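Local coordinates for putative uncharacterized protein (Wolbachia pipientis, PDB 3F4S), which is a DsbA-type oxidoreductase of the thioredoxin fold and probably introduces disulfide bonds into exported proteins, at residues Asp116-Tyr121 with Thr127-Ile132. The protein carries 1 engineered substitution. Sequence-based numbering, arbitrary orientation.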
ATOM      1  N   ASP A 116       3.283 -17.458  -3.819  1.00 15.97           N
ATOM      2  CA  ASP A 116       3.454 -18.784  -4.443  1.00 14.77           C
ATOM      3  C   ASP A 116       2.329 -19.763  -4.092  1.00 15.08           C
ATOM      4  O   ASP A 116       2.230 -20.843  -4.689  1.00 18.05           O
ATOM      5  CB  ASP A 116       4.781 -19.441  -4.038  1.00 16.70           C
ATOM      6  CG  ASP A 116       6.005 -18.754  -4.627  1.00 19.00           C
ATOM      7  OD1 ASP A 116       5.883 -17.715  -5.310  1.00 18.27           O
ATOM      8  OD2 ASP A 116       7.113 -19.268  -4.376  1.00 24.52           O
ATOM      9  N   SER A 117       1.500 -19.407  -3.113  1.00 15.17           N
ATOM     10  CA  SER A 117       0.519 -20.349  -2.584  1.00 16.79           C
ATOM     11  C   SER A 117      -0.905 -20.196  -3.120  1.00 17.27           C
ATOM     12  O   SER A 117      -1.784 -20.978  -2.754  1.00 17.24           O
ATOM     13  CB  SER A 117       0.499 -20.308  -1.055  1.00 16.99           C
ATOM     14  OG  SER A 117       1.713 -20.782  -0.514  1.00 20.40           O
ATOM     15  N   TRP A 118      -1.149 -19.191  -3.960  1.00 16.62           N
ATOM     16  CA  TRP A 118      -2.435 -19.107  -4.641  1.00 14.86           C
ATOM     17  C   TRP A 118      -2.624 -20.353  -5.505  1.00 16.31           C
ATOM     18  O   TRP A 118      -1.659 -21.068  -5.812  1.00 17.16           O
ATOM     19  CB  TRP A 118      -2.496 -17.876  -5.551  1.00 14.34           C
ATOM     20  CG  TRP A 118      -2.561 -16.567  -4.853  1.00 13.78           C
ATOM     21  CD1 TRP A 118      -1.585 -15.602  -4.822  1.00 17.26           C
ATOM     22  CD2 TRP A 118      -3.670 -16.039  -4.117  1.00 14.22           C
ATOM     23  NE1 TRP A 118      -2.012 -14.524  -4.094  1.00 16.17           N
ATOM     24  CE2 TRP A 118      -3.291 -14.757  -3.655  1.00 14.82           C
ATOM     25  CE3 TRP A 118      -4.939 -16.529  -3.788  1.00 15.76           C
ATOM     26  CZ2 TRP A 118      -4.139 -13.955  -2.887  1.00 15.97           C
ATOM     27  CZ3 TRP A 118      -5.784 -15.726  -3.022  1.00 17.29           C
ATOM     28  CH2 TRP A 118      -5.379 -14.451  -2.586  1.00 16.44           C
ATOM     29  N   ASN A 119      -3.864 -20.600  -5.908  1.00 15.65           N
ATOM     30  CA  ASN A 119      -4.169 -21.634  -6.891  1.00 16.03           C
ATOM     31  C   ASN A 119      -4.148 -21.001  -8.276  1.00 18.07           C
ATOM     32  O   ASN A 119      -5.052 -20.240  -8.630  1.00 18.25           O
ATOM     33  CB  ASN A 119      -5.543 -22.250  -6.601  1.00 17.34           C
ATOM     34  CG  ASN A 119      -5.854 -23.454  -7.476  1.00 18.51           C
ATOM     35  OD1 ASN A 119      -5.303 -23.615  -8.567  1.00 19.06           O
ATOM     36  ND2 ASN A 119      -6.744 -24.313  -6.993  1.00 18.20           N
ATOM     37  N   TYR A 120      -3.109 -21.292  -9.055  1.00 16.53           N
ATOM     38  CA  TYR A 120      -2.953 -20.651 -10.363  1.00 17.27           C
ATOM     39  C   TYR A 120      -3.785 -21.299 -11.473  1.00 17.30           C
ATOM     40  O   TYR A 120      -3.816 -20.822 -12.613  1.00 17.91           O
ATOM     41  CB  TYR A 120      -1.460 -20.518 -10.724  1.00 17.34           C
ATOM     42  CG  TYR A 120      -0.828 -19.441  -9.875  1.00 15.43           C
ATOM     43  CD1 TYR A 120      -0.869 -18.109 -10.277  1.00 14.79           C
ATOM     44  CD2 TYR A 120      -0.254 -19.740  -8.644  1.00 15.77           C
ATOM     45  CE1 TYR A 120      -0.327 -17.100  -9.488  1.00 15.06           C
ATOM     46  CE2 TYR A 120       0.280 -18.740  -7.843  1.00 16.82           C
ATOM     47  CZ  TYR A 120       0.249 -17.422  -8.278  1.00 15.18           C
ATOM     48  OH  TYR A 120       0.776 -16.413  -7.502  1.00 15.87           O
ATOM     49  N   TYR A 121      -4.490 -22.370 -11.128  1.00 17.29           N
ATOM     50  CA  TYR A 121      -5.389 -23.002 -12.082  1.00 18.81           C
ATOM     51  C   TYR A 121      -6.834 -22.567 -11.843  1.00 19.99           C
ATOM     52  O   TYR A 121      -7.521 -22.121 -12.769  1.00 22.58           O
ATOM     53  CB  TYR A 121      -5.252 -24.515 -12.005  1.00 19.19           C
ATOM     54  CG  TYR A 121      -6.191 -25.263 -12.909  1.00 21.90           C
ATOM     55  CD1 TYR A 121      -6.039 -25.216 -14.286  1.00 23.97           C
ATOM     56  CD2 TYR A 121      -7.226 -26.026 -12.387  1.00 26.36           C
ATOM     57  CE1 TYR A 121      -6.896 -25.909 -15.122  1.00 29.03           C
ATOM     58  CE2 TYR A 121      -8.086 -26.724 -13.215  1.00 29.28           C
ATOM     59  CZ  TYR A 121      -7.918 -26.658 -14.583  1.00 31.30           C
ATOM     60  OH  TYR A 121      -8.766 -27.348 -15.418  1.00 37.32           O
ATOM     61  N   THR A 127      -8.461 -20.404  -0.838  1.00 15.46           N
ATOM     62  CA  THR A 127      -7.863 -21.170   0.265  1.00 16.96           C
ATOM     63  C   THR A 127      -6.739 -20.386   0.959  1.00 16.64           C
ATOM     64  O   THR A 127      -6.608 -20.411   2.182  1.00 17.54           O
ATOM     65  CB  THR A 127      -7.310 -22.518  -0.234  1.00 18.91           C
ATOM     66  OG1 THR A 127      -8.383 -23.317  -0.740  1.00 21.32           O
ATOM     67  CG2 THR A 127      -6.621 -23.279   0.898  1.00 21.00           C
ATOM     68  N   LEU A 128      -5.925 -19.682   0.181  1.00 16.55           N
ATOM     69  CA  LEU A 128      -4.829 -18.920   0.775  1.00 17.14           C
ATOM     70  C   LEU A 128      -5.358 -17.909   1.791  1.00 17.46           C
ATOM     71  O   LEU A 128      -4.795 -17.757   2.879  1.00 16.88           O
ATOM     72  CB  LEU A 128      -3.990 -18.204  -0.294  1.00 17.41           C
ATOM     73  CG  LEU A 128      -2.926 -17.254   0.275  1.00 16.22           C
ATOM     74  CD1 LEU A 128      -2.017 -17.960   1.299  1.00 17.92           C
ATOM     75  CD2 LEU A 128      -2.073 -16.660  -0.849  1.00 18.18           C
ATOM     76  N   LEU A 129      -6.434 -17.211   1.437  1.00 15.97           N
ATOM     77  CA  LEU A 129      -7.023 -16.247   2.366  1.00 14.32           C
ATOM     78  C   LEU A 129      -7.622 -16.940   3.600  1.00 15.85           C
ATOM     79  O   LEU A 129      -7.569 -16.394   4.694  1.00 17.52           O
ATOM     80  CB  LEU A 129      -8.064 -15.354   1.670  1.00 14.80           C
ATOM     81  CG  LEU A 129      -7.556 -14.503   0.495  1.00 16.03           C
ATOM     82  CD1 LEU A 129      -8.650 -13.573  -0.027  1.00 16.61           C
ATOM     83  CD2 LEU A 129      -6.308 -13.711   0.865  1.00 17.64           C
ATOM     84  N   GLN A 130      -8.201 -18.126   3.426  1.00 17.24           N
ATOM     85  CA  GLN A 130      -8.690 -18.898   4.572  1.00 18.16           C
ATOM     86  C   GLN A 130      -7.536 -19.217   5.516  1.00 17.78           C
ATOM     87  O   GLN A 130      -7.687 -19.154   6.735  1.00 19.04           O
ATOM     88  CB  GLN A 130      -9.358 -20.204   4.134  1.00 18.79           C
ATOM     89  CG  GLN A 130     -10.567 -20.038   3.225  1.00 20.02           C
ATOM     90  CD  GLN A 130     -11.180 -21.369   2.813  1.00 25.55           C
ATOM     91  OE1 GLN A 130     -10.781 -22.434   3.294  1.00 29.68           O
ATOM     92  NE2 GLN A 130     -12.167 -21.312   1.931  1.00 27.30           N
ATOM     93  N   ARG A 131      -6.384 -19.557   4.946  1.00 16.98           N
ATOM     94  CA  ARG A 131      -5.214 -19.886   5.749  1.00 18.25           C
ATOM     95  C   ARG A 131      -4.718 -18.662   6.514  1.00 16.10           C
ATOM     96  O   ARG A 131      -4.446 -18.722   7.718  1.00 17.54           O
ATOM     97  CB  ARG A 131      -4.102 -20.471   4.874  1.00 17.81           C
ATOM     98  CG  ARG A 131      -2.822 -20.796   5.647  1.00 17.94           C
ATOM     99  CD  ARG A 131      -1.704 -19.854   5.254  1.00 20.30           C
ATOM    100  NE  ARG A 131      -1.085 -20.278   3.999  1.00 21.29           N
ATOM    101  CZ  ARG A 131      -0.043 -19.684   3.431  1.00 27.63           C
ATOM    102  NH1 ARG A 131       0.508 -18.604   3.977  1.00 30.01           N
ATOM    103  NH2 ARG A 131       0.445 -20.170   2.303  1.00 31.69           N
ATOM    104  N   ILE A 132      -4.614 -17.544   5.817  1.00 15.24           N
ATOM    105  CA  ILE A 132      -4.152 -16.318   6.455  1.00 16.80           C
ATOM    106  C   ILE A 132      -5.126 -15.862   7.544  1.00 16.95           C
ATOM    107  O   ILE A 132      -4.710 -15.419   8.620  1.00 18.16           O
ATOM    108  CB  ILE A 132      -3.903 -15.211   5.420  1.00 16.37           C
ATOM    109  CG1 ILE A 132      -2.696 -15.592   4.547  1.00 17.55           C
ATOM    110  CG2 ILE A 132      -3.702 -13.866   6.118  1.00 17.11           C
ATOM    111  CD1 ILE A 132      -2.416 -14.638   3.386  1.00 18.93           C
TER
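In the helical part that DsbA proteins add to the thioredoxin fold, the loop after helix 101-113 packs against the start of helix 127-135 through the indole of W118 and the side chains of L128 and L129. The main evidence is a CH-pi contact: L128 CD2 stands 3.7 Å from the centroid of the W118 five-membered ring, only 15° off the ring normal, and so sits squarely over that face. With CG anti to the backbone N (chi1 173°), the L128 side chain extends to the ring, crossing the indole at about a right angle, and the CD2 branch is the one that lands on it. Its CB lies by the six-membered ring, 4.0 Å from W118 CE3. L129, one residue on, meets the far end of the indole obliquely, its CD2 3.6 Å from W118 CH2. All three residues are buried: W118 of the loop also touches V111 of helix 101-113 and makes a cation-pi contact with R87, while L129 of helix 127-135 touches F143 and I147 of helix 140-147. Just after W118, an Asx turn at N119 shapes the loop. Nearer the surface, L128 CD1 lies over one face of the R131 guanidinium, 3.3 Å above its plane, and also comes 4.2 Å from S117 CB. R131 curls back toward the loop through bends at chi2 and chi3; its NH1 hydrogen-bonds S114 OG, and S117 OG lies at the edge of the guanidinium, in plane, 3.1 Å from R131 NH2.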